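Local coordinates for protein ANGPTL4 C-terminal chain (PDB 6U1U) that inactivates lipoprotein lipase as a whole protein, thereby regulating triglyceride clearance from blood serum, and is represented by its C-terminal fibrinogen-like domain with palmitic acid bound, at residues E19-P22 with P26-L29; A90-D95 with A100-F105; G163-G168 with H172-G177. All blocks are in the same frame, centred on the assembly; numbering follows the deposited sequence.

Contact 1 (E19-P22 with P26-L29)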
loop_
_atom_site.group_PDB
_atom_site.type_symbol
_atom_site.label_atom_id
_atom_site.label_comp_id
_atom_site.label_asym_id
_atom_site.label_seq_id
_atom_site.Cartn_x
_atom_site.Cartn_y
_atom_site.Cartn_z
ATOM N N GLU A 19 19.963 -5.517 -2.786
ATOM C CA GLU A 19 19.512 -6.829 -3.228
ATOM C C GLU A 19 19.079 -7.676 -2.028
ATOM O O GLU A 19 19.796 -7.753 -1.024
ATOM C CB GLU A 19 20.638 -7.550 -3.988
ATOM C CG GLU A 19 21.265 -6.730 -5.106
ATOM C CD GLU A 19 22.635 -7.292 -5.578
ATOM O OE1 GLU A 19 22.764 -8.530 -5.713
ATOM O OE2 GLU A 19 23.581 -6.501 -5.792
ATOM N N ILE A 20 17.900 -8.296 -2.117
ATOM C CA ILE A 20 17.437 -9.250 -1.116
ATOM C C ILE A 20 16.989 -10.495 -1.857
ATOM O O ILE A 20 16.865 -10.507 -3.091
ATOM C CB ILE A 20 16.274 -8.728 -0.231
ATOM C CG1 ILE A 20 15.064 -8.365 -1.114
ATOM C CG2 ILE A 20 16.724 -7.523 0.619
ATOM C CD1 ILE A 20 13.744 -8.241 -0.345
ATOM N N GLN A 21 16.801 -11.570 -1.099
ATOM C CA GLN A 21 16.309 -12.815 -1.682
ATOM C C GLN A 21 15.492 -13.553 -0.660
ATOM O O GLN A 21 16.012 -14.375 0.107
ATOM C CB GLN A 21 17.435 -13.707 -2.199
ATOM C CG GLN A 21 16.856 -14.917 -2.937
ATOM C CD GLN A 21 17.883 -15.668 -3.753
ATOM O OE1 GLN A 21 19.083 -15.571 -3.492
ATOM N NE2 GLN A 21 17.418 -16.412 -4.745
ATOM N N PRO A 22 14.188 -13.286 -0.613
ATOM C CA PRO A 22 13.301 -14.047 0.265
ATOM C C PRO A 22 13.317 -15.531 -0.052
ATOM O O PRO A 22 13.609 -15.950 -1.174
ATOM C CB PRO A 22 11.921 -13.445 -0.024
ATOM C CG PRO A 22 12.209 -12.086 -0.512
ATOM C CD PRO A 22 13.491 -12.196 -1.312
ATOM N N PRO A 26 13.415 -15.525 -6.476
ATOM C CA PRO A 26 14.623 -14.991 -7.096
ATOM C C PRO A 26 15.094 -13.752 -6.350
ATOM O O PRO A 26 14.307 -13.133 -5.610
ATOM C CB PRO A 26 14.158 -14.639 -8.519
ATOM C CG PRO A 26 12.710 -14.353 -8.350
ATOM C CD PRO A 26 12.231 -15.354 -7.336
ATOM N N PRO A 27 16.345 -13.337 -6.525
ATOM C CA PRO A 27 16.793 -12.083 -5.886
ATOM C C PRO A 27 16.156 -10.888 -6.577
ATOM O O PRO A 27 15.852 -10.933 -7.771
ATOM C CB PRO A 27 18.322 -12.086 -6.099
ATOM C CG PRO A 27 18.651 -13.457 -6.744
ATOM C CD PRO A 27 17.375 -13.886 -7.431
ATOM N N PHE A 28 15.934 -9.802 -5.819
ATOM C CA PHE A 28 15.440 -8.582 -6.463
ATOM C C PHE A 28 15.846 -7.381 -5.634
ATOM O O PHE A 28 16.162 -7.497 -4.452
ATOM C CB PHE A 28 13.904 -8.586 -6.711
ATOM C CG PHE A 28 13.035 -8.795 -5.445
ATOM C CD1 PHE A 28 12.547 -7.698 -4.719
ATOM C CD2 PHE A 28 12.685 -10.066 -5.032
ATOM C CE1 PHE A 28 11.706 -7.924 -3.578
ATOM C CE2 PHE A 28 11.874 -10.297 -3.915
ATOM C CZ PHE A 28 11.386 -9.214 -3.181
ATOM N N LEU A 29 15.832 -6.229 -6.279
ATOM C CA LEU A 29 16.326 -5.004 -5.666
ATOM C C LEU A 29 15.172 -4.304 -4.963
ATOM O O LEU A 29 14.150 -4.048 -5.589
ATOM C CB LEU A 29 16.928 -4.123 -6.765
ATOM C CG LEU A 29 17.899 -2.992 -6.399
ATOM C CD1 LEU A 29 19.240 -3.558 -5.870
ATOM C CD2 LEU A 29 18.106 -2.098 -7.619
#

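Contact 2 (A90-D95 with A100-F105). With PLM (palmitic acid), chain B.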
loop_
_atom_site.group_PDB
_atom_site.type_symbol
_atom_site.label_atom_id
_atom_site.label_comp_id
_atom_site.label_asym_id
_atom_site.label_seq_id
_atom_site.Cartn_x
_atom_site.Cartn_y
_atom_site.Cartn_z
ATOM N N ALA A 90 3.552 0.411 7.796
ATOM C CA ALA A 90 3.602 1.843 8.061
ATOM C C ALA A 90 3.017 2.614 6.881
ATOM O O ALA A 90 3.329 2.316 5.726
ATOM C CB ALA A 90 5.054 2.280 8.308
ATOM N N VAL A 91 2.159 3.594 7.169
ATOM C CA VAL A 91 1.507 4.379 6.135
ATOM C C VAL A 91 1.839 5.827 6.445
ATOM O O VAL A 91 1.541 6.300 7.546
ATOM C CB VAL A 91 -0.011 4.153 6.121
ATOM C CG1 VAL A 91 -0.680 5.117 5.126
ATOM C CG2 VAL A 91 -0.334 2.683 5.741
ATOM N N GLN A 92 2.489 6.516 5.511
ATOM C CA GLN A 92 2.947 7.883 5.755
ATOM C C GLN A 92 2.326 8.801 4.721
ATOM O O GLN A 92 2.411 8.526 3.516
ATOM C CB GLN A 92 4.464 7.957 5.734
ATOM C CG GLN A 92 5.005 6.866 6.689
ATOM C CD GLN A 92 6.494 6.856 6.957
ATOM O OE1 GLN A 92 7.313 7.311 6.148
ATOM N NE2 GLN A 92 6.858 6.270 8.103
ATOM N N LEU A 93 1.696 9.882 5.198
ATOM C CA LEU A 93 0.903 10.773 4.362
ATOM C C LEU A 93 1.396 12.203 4.518
ATOM O O LEU A 93 1.809 12.607 5.604
ATOM C CB LEU A 93 -0.593 10.724 4.742
ATOM C CG LEU A 93 -1.198 9.332 5.001
ATOM C CD1 LEU A 93 -2.621 9.412 5.600
ATOM C CD2 LEU A 93 -1.219 8.515 3.688
ATOM N N ARG A 94 1.342 12.977 3.420
ATOM C CA ARG A 94 1.776 14.372 3.458
ATOM C C ARG A 94 0.726 15.230 2.770
ATOM O O ARG A 94 0.218 14.859 1.700
ATOM C CB ARG A 94 3.152 14.559 2.780
ATOM C CG ARG A 94 3.714 15.986 2.901
ATOM C CD ARG A 94 4.956 16.166 2.029
ATOM N NE ARG A 94 5.960 15.123 2.262
ATOM C CZ ARG A 94 6.846 14.709 1.352
ATOM N NH1 ARG A 94 6.855 15.248 0.129
ATOM N NH2 ARG A 94 7.728 13.751 1.665
ATOM N N ASP A 95 0.379 16.369 3.379
ATOM C CA ASP A 95 -0.616 17.209 2.739
ATOM C C ASP A 95 0.101 18.367 2.065
ATOM O O ASP A 95 1.331 18.436 2.035
ATOM C CB ASP A 95 -1.714 17.665 3.724
ATOM C CG ASP A 95 -1.210 18.643 4.788
ATOM O OD1 ASP A 95 -0.141 19.259 4.605
ATOM O OD2 ASP A 95 -1.901 18.775 5.818
ATOM N N ALA A 100 2.825 16.041 7.890
ATOM C CA ALA A 100 2.904 14.601 7.669
ATOM C C ALA A 100 2.133 13.858 8.751
ATOM O O ALA A 100 2.087 14.284 9.913
ATOM C CB ALA A 100 4.350 14.115 7.642
ATOM N N GLU A 101 1.519 12.737 8.356
ATOM C CA GLU A 101 0.784 11.858 9.256
ATOM C C GLU A 101 1.369 10.459 9.150
ATOM O O GLU A 101 1.419 9.890 8.047
ATOM C CB GLU A 101 -0.695 11.867 8.900
ATOM C CG GLU A 101 -1.565 10.943 9.728
ATOM C CD GLU A 101 -1.820 11.497 11.144
ATOM O OE1 GLU A 101 -2.832 11.101 11.740
ATOM O OE2 GLU A 101 -1.004 12.299 11.648
ATOM N N LEU A 102 1.838 9.913 10.279
ATOM C CA LEU A 102 2.545 8.634 10.301
ATOM C C LEU A 102 1.707 7.620 11.068
ATOM O O LEU A 102 1.468 7.783 12.271
ATOM C CB LEU A 102 3.944 8.797 10.900
ATOM C CG LEU A 102 4.740 9.986 10.345
ATOM C CD1 LEU A 102 6.079 10.239 11.095
ATOM C CD2 LEU A 102 5.016 9.856 8.846
ATOM N N LEU A 103 1.217 6.606 10.355
ATOM C CA LEU A 103 0.368 5.548 10.880
ATOM C C LEU A 103 1.105 4.221 10.814
ATOM O O LEU A 103 1.958 4.017 9.953
ATOM C CB LEU A 103 -0.930 5.420 10.071
ATOM C CG LEU A 103 -1.597 6.763 9.780
ATOM C CD1 LEU A 103 -2.819 6.591 8.902
ATOM C CD2 LEU A 103 -1.969 7.428 11.120
ATOM N N GLN A 104 0.761 3.310 11.723
ATOM C CA GLN A 104 1.324 1.969 11.678
ATOM C C GLN A 104 0.249 0.996 12.113
ATOM O O GLN A 104 -0.442 1.257 13.098
ATOM C CB GLN A 104 2.548 1.854 12.605
ATOM C CG GLN A 104 3.452 0.701 12.344
ATOM C CD GLN A 104 4.765 0.817 13.148
ATOM O OE1 GLN A 104 5.129 -0.090 13.872
ATOM N NE2 GLN A 104 5.457 1.921 12.996
ATOM N N PHE A 105 0.170 -0.127 11.430
ATOM C CA PHE A 105 -0.837 -1.162 11.742
ATOM C C PHE A 105 -0.189 -2.534 11.636
ATOM O O PHE A 105 0.621 -2.720 10.774
ATOM C CB PHE A 105 -1.962 -1.153 10.705
ATOM C CG PHE A 105 -2.608 0.183 10.488
ATOM C CD1 PHE A 105 -3.614 0.620 11.311
ATOM C CD2 PHE A 105 -2.190 1.012 9.480
ATOM C CE1 PHE A 105 -4.200 1.850 11.130
ATOM C CE2 PHE A 105 -2.762 2.247 9.305
ATOM C CZ PHE A 105 -3.767 2.661 10.125
HETATM C C1 PLM B . -15.025 3.384 5.568
HETATM O O1 PLM B . -15.444 3.703 4.432
HETATM O O2 PLM B . -14.747 4.209 6.448
HETATM C C2 PLM B . -14.922 1.903 5.910
HETATM C C3 PLM B . -13.857 1.429 6.852
HETATM C C4 PLM B . -13.343 0.048 6.479
HETATM C C5 PLM B . -11.944 -0.278 6.925
HETATM C C6 PLM B . -11.211 -1.287 6.061
HETATM C C7 PLM B . -9.713 -1.132 6.060
HETATM C C8 PLM B . -8.973 -1.691 4.871
HETATM C C9 PLM B . -8.713 -0.675 3.816
HETATM C CA PLM B . -7.337 -0.631 3.297
HETATM C CB PLM B . -6.302 -0.151 4.235
HETATM C CC PLM B . -4.943 -0.511 3.785
HETATM C CD PLM B . -3.853 0.215 4.443
HETATM C CE PLM B . -4.020 0.285 5.910
HETATM C CF PLM B . -3.191 -0.646 6.707
HETATM C CG PLM B . -4.002 -1.691 7.396
HETATM O O HOH W 1 4.623 5.543 9.936
#

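Contact 3 (G163-G168 with H172-G177). With PLM (palmitic acid), chain B.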
loop_
_atom_site.group_PDB
_atom_site.type_symbol
_atom_site.label_atom_id
_atom_site.label_comp_id
_atom_site.label_asym_id
_atom_site.label_seq_id
_atom_site.Cartn_x
_atom_site.Cartn_y
_atom_site.Cartn_z
ATOM N N GLY A 163 -6.505 3.135 -10.242
ATOM C CA GLY A 163 -5.437 2.427 -9.537
ATOM C C GLY A 163 -5.888 1.102 -8.959
ATOM O O GLY A 163 -6.938 0.546 -9.301
ATOM N N GLY A 164 -5.036 0.564 -8.092
ATOM C CA GLY A 164 -5.301 -0.715 -7.450
ATOM C C GLY A 164 -5.187 -0.552 -5.941
ATOM O O GLY A 164 -4.326 0.169 -5.455
ATOM N N TRP A 165 -6.098 -1.190 -5.225
ATOM C CA TRP A 165 -6.134 -0.960 -3.777
ATOM C C TRP A 165 -6.901 -2.064 -3.084
ATOM O O TRP A 165 -7.620 -2.847 -3.707
ATOM C CB TRP A 165 -6.781 0.401 -3.444
ATOM C CG TRP A 165 -6.528 0.915 -2.044
ATOM C CD1 TRP A 165 -7.464 1.169 -1.062
ATOM C CD2 TRP A 165 -5.260 1.291 -1.493
ATOM N NE1 TRP A 165 -6.849 1.681 0.057
ATOM C CE2 TRP A 165 -5.498 1.753 -0.171
ATOM C CE3 TRP A 165 -3.952 1.270 -1.991
ATOM C CZ2 TRP A 165 -4.469 2.183 0.677
ATOM C CZ3 TRP A 165 -2.907 1.734 -1.163
ATOM C CH2 TRP A 165 -3.170 2.178 0.163
ATOM N N TRP A 166 -6.754 -2.091 -1.750
ATOM C CA TRP A 166 -7.567 -2.946 -0.880
ATOM C C TRP A 166 -8.838 -2.173 -0.577
ATOM O O TRP A 166 -8.981 -1.519 0.459
ATOM C CB TRP A 166 -6.808 -3.279 0.398
ATOM C CG TRP A 166 -5.580 -4.119 0.187
ATOM C CD1 TRP A 166 -5.528 -5.477 0.008
ATOM C CD2 TRP A 166 -4.225 -3.656 0.172
ATOM N NE1 TRP A 166 -4.206 -5.885 -0.130
ATOM C CE2 TRP A 166 -3.397 -4.783 -0.031
ATOM C CE3 TRP A 166 -3.640 -2.387 0.268
ATOM C CZ2 TRP A 166 -1.998 -4.684 -0.133
ATOM C CZ3 TRP A 166 -2.251 -2.285 0.171
ATOM C CH2 TRP A 166 -1.448 -3.420 -0.042
ATOM N N PHE A 167 -9.763 -2.204 -1.535
ATOM C CA PHE A 167 -10.991 -1.411 -1.428
ATOM C C PHE A 167 -11.970 -2.133 -0.479
ATOM O O PHE A 167 -12.889 -2.830 -0.893
ATOM C CB PHE A 167 -11.583 -1.211 -2.827
ATOM C CG PHE A 167 -10.768 -0.321 -3.769
ATOM C CD1 PHE A 167 -10.615 1.045 -3.548
ATOM C CD2 PHE A 167 -10.206 -0.843 -4.924
ATOM C CE1 PHE A 167 -9.917 1.821 -4.434
ATOM C CE2 PHE A 167 -9.486 -0.056 -5.824
ATOM C CZ PHE A 167 -9.346 1.281 -5.579
ATOM N N GLY A 168 -11.761 -1.984 0.833
ATOM C CA GLY A 168 -12.699 -2.583 1.785
ATOM C C GLY A 168 -14.083 -1.949 1.736
ATOM O O GLY A 168 -15.105 -2.618 1.932
ATOM N N HIS A 172 -12.851 4.494 1.993
ATOM C CA HIS A 172 -11.932 4.584 3.126
ATOM C C HIS A 172 -10.617 5.258 2.743
ATOM O O HIS A 172 -10.168 6.211 3.402
ATOM C CB HIS A 172 -11.628 3.188 3.686
ATOM C CG HIS A 172 -10.592 3.195 4.764
ATOM N ND1 HIS A 172 -9.238 3.083 4.509
ATOM C CD2 HIS A 172 -10.710 3.359 6.104
ATOM C CE1 HIS A 172 -8.568 3.168 5.647
ATOM N NE2 HIS A 172 -9.444 3.316 6.633
ATOM N N SER A 173 -9.995 4.765 1.676
ATOM C CA SER A 173 -8.677 5.232 1.256
ATOM C C SER A 173 -8.382 4.685 -0.124
ATOM O O SER A 173 -9.004 3.728 -0.577
ATOM C CB SER A 173 -7.570 4.771 2.182
ATOM O OG SER A 173 -7.654 3.346 2.314
ATOM N N ASN A 174 -7.386 5.300 -0.759
ATOM C CA ASN A 174 -6.799 4.801 -1.993
ATOM C C ASN A 174 -5.520 5.579 -2.201
ATOM O O ASN A 174 -5.549 6.715 -2.701
ATOM C CB ASN A 174 -7.736 4.974 -3.192
ATOM C CG ASN A 174 -7.091 4.499 -4.463
ATOM O OD1 ASN A 174 -6.030 3.868 -4.395
ATOM N ND2 ASN A 174 -7.711 4.788 -5.637
ATOM N N LEU A 175 -4.375 5.032 -1.780
ATOM C CA LEU A 175 -3.157 5.786 -1.982
ATOM C C LEU A 175 -2.591 5.590 -3.389
ATOM O O LEU A 175 -1.562 6.193 -3.731
ATOM C CB LEU A 175 -2.121 5.403 -0.915
ATOM C CG LEU A 175 -2.635 5.635 0.520
ATOM C CD1 LEU A 175 -1.513 5.338 1.499
ATOM C CD2 LEU A 175 -3.129 7.062 0.680
ATOM N N ASN A 176 -3.262 4.794 -4.213
ATOM C CA ASN A 176 -2.823 4.502 -5.568
ATOM C C ASN A 176 -3.740 5.167 -6.605
ATOM O O ASN A 176 -3.763 4.759 -7.772
ATOM C CB ASN A 176 -2.770 2.983 -5.788
ATOM C CG ASN A 176 -1.606 2.333 -5.056
ATOM O OD1 ASN A 176 -0.633 2.997 -4.722
ATOM N ND2 ASN A 176 -1.708 1.008 -4.802
ATOM N N GLY A 177 -4.484 6.202 -6.210
ATOM C CA GLY A 177 -5.359 6.882 -7.152
ATOM C C GLY A 177 -4.593 7.868 -8.039
ATOM O O GLY A 177 -3.367 7.897 -8.080
HETATM C C1 PLM B . -15.025 3.384 5.568
HETATM O O1 PLM B . -15.444 3.703 4.432
HETATM O O2 PLM B . -14.747 4.209 6.448
HETATM C C2 PLM B . -14.922 1.903 5.910
HETATM C C3 PLM B . -13.857 1.429 6.852
HETATM C C4 PLM B . -13.343 0.048 6.479
HETATM C C5 PLM B . -11.944 -0.278 6.925
HETATM C C6 PLM B . -11.211 -1.287 6.061
HETATM C C7 PLM B . -9.713 -1.132 6.060
HETATM C C8 PLM B . -8.973 -1.691 4.871
HETATM C C9 PLM B . -8.713 -0.675 3.816
HETATM C CA PLM B . -7.337 -0.631 3.297
HETATM C CB PLM B . -6.302 -0.151 4.235
HETATM C CC PLM B . -4.943 -0.511 3.785
HETATM C CD PLM B . -3.853 0.215 4.443
HETATM C CE PLM B . -4.020 0.285 5.910
HETATM C CF PLM B . -3.191 -0.646 6.707
HETATM C CG PLM B . -4.002 -1.691 7.396
#

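Contact 1 (E19-P22 with P26-L29)
Ile20 and Phe28 form an antiparallel hydrogen-bonded pair. Ile20 N donates to Phe28 O at 3.0 Å, and the bond is almost straight (174°). Phe28 N returns a bond to Ile20 O. The side chains of this pair lie on the same face of the sheet and meet there. Ile20 CG1 sits over one face of the phenyl ring, displaced toward its rim. The CD1 methyl of Ile20 lies 3.8 Å from Phe28 CZ. Pro22 crosses the ring at about a right angle, with its CD 3.6 Å from Phe28 CE2. Phe28 CG stands between the backbone N and the carbonyl carbon (chi1 57°), which brings the end of the ring back toward Ile20 and Pro22.

The two segments make up the turn end of the beta hairpin 16-20/28-35 in the fibrinogen C-terminal domain. Ile81, Ser80 and Lys77 of helix 75-82 also touch this side of the hairpin. With an alanine here in place of Phe28, Ile20 CD1 and Pro22 CD would probably lose the ring they pack on in this hairpin, and a gap would open beside that helix.

Gln21 runs alongside Pro27, pointing the same way, its CG anti to the backbone N (chi1 -174°). Its CB lies 4.1 Å from Pro27 CA. Next, Gln21 CG passes Pro27 N at 4.0 Å. The amide carbon CD of Gln21 reaches Pro27 CG at 3.8 Å, and OE1 also lies beside Pro27 CG. At the tip, Gln21 NE2 rests 3.7 Å from Pro27 CD and hydrogen-bonds to Ser25 O. On the other face of the strands, Leu29 CD1 lies 3.8 Å from Glu19 CG.

Contact 2 (A90-D95 with A100-F105)
Strand residues 90-94 and 100-105 run antiparallel, their axes 4.5 Å apart at closest approach and 169° between directions, with Val91 opposite Leu103 and Leu93 opposite Glu101 as hydrogen-bonded pairs. Val91 N donates to Leu103 O at 2.8 Å, and Leu103 N donates to Val91 O. Leu93 and Glu101 exchange a second pair of bonds. CA-H contacts fill the non-hydrogen-bonded positions, as from Ala100 CA to Leu93 O at 3.1 Å.

This is the hairpin 87-94/100-109, part of the large antiparallel sheet of the fibrinogen-like domain. Between Val91, Leu93 and Leu103 the packing is apolar; Glu101 shares their face but turns its end away. Leu93 CD1 meets Leu103 CD1 at 4.3 Å, and Trp196 of strand 195-196 touches all three apolar residues. Val91 CG2 comes in at the edge of the Phe105 ring, near its plane. Phe105 CD2 in turn lies 3.4 Å from CF of palmitic acid, close to the methyl end of the tail. The acid end is held by Thr169 OG1 and Lys197 NZ.

The face bearing Gln92 and Leu102 is more polar. The Leu102 and Gln92 side chains cross at a slant, with Leu102 CD2 3.7 Å from Gln92 CG. Gln92 CG lies anti to the carbonyl carbon (chi1 -51°) and the chain beyond is extended, which lifts the amide off the sheet while leaning toward strand 100-105, where it reaches a water. Gln92 NE2 donates to this water at 3.0 Å, and the water donates to Leu103 O.

Leu103 O therefore takes two hydrogen bonds, one from Val91 N and one from the water. Within these segments the lipid tail is met by the carbons of Phe105, while the polar side-chain link across the strands lies on the other face and runs through water.

Contact 3 (G163-G168 with H172-G177)
Trp165 packs against the Asx turn and type I beta turn that begin at Asn174. Asn174 OD1 accepts from Asn176 N at 2.9 Å within the first of these, and the second runs to Gly177. All of this lies in the buried interior of the fibrinogen-like domain.

Two hydrogen bonds cross the contact. Trp165 NE1 donates to Ser173 OG at 2.9 Å, with the oxygen 17° out of the indole plane. The same hydroxyl shares a bond with His172 ND1 at the edge of the imidazole, which ties the indole to a residue of the lipid site. C7 of palmitic acid lies over one face of the His172 ring. Asn176 ND2 donates to Gly164 O at 2.8 Å, with the acceptor oxygen close to the plane of the Asn176 amide. Gln44 NE2 takes up Asn176 OD1, so both ends of that amide are engaged. Asn174 ND2 bonds to Ser162 O.

Ring packing comes next. Asn174 CA makes a CH-pi contact 3.6 Å from the centroid of the five-membered ring of Trp165. Trp166 CE3 lies over the opposite face, toward the rim. Leu175 CG touches Trp165 CH2 at 3.5 Å. Trp165 CG is anti to the backbone N (chi1 -164°), which lays the indole along 173-175. Phe167 meets the Asn174 amide with its edge.

Backbone fit is tight at Gly163. Its CA lies 3.4 Å from Asn176 O, where a CB would clash.

In the fold
Contact 1 is largely at the surface, its centre about 20 Å from that of the chain; contact 3 is buried, its centre about 8 Å away. Contact 2 is intermediate. Contacts 1 and 2 are turn-end parts of two hairpins in the same large sheet, and their centres are 26 Å apart. Both rest on paired backbone hydrogen bonds. Contact 3 joins loop to loop and short strand, and its cross-bonds come from side chains instead. Contacts 2 and 3 touch where Leu175 packs on Val91 and Leu93. Both also reach palmitic acid, contact 2 near the methyl end and contact 3 along much of the chain. Contact 1 does neither.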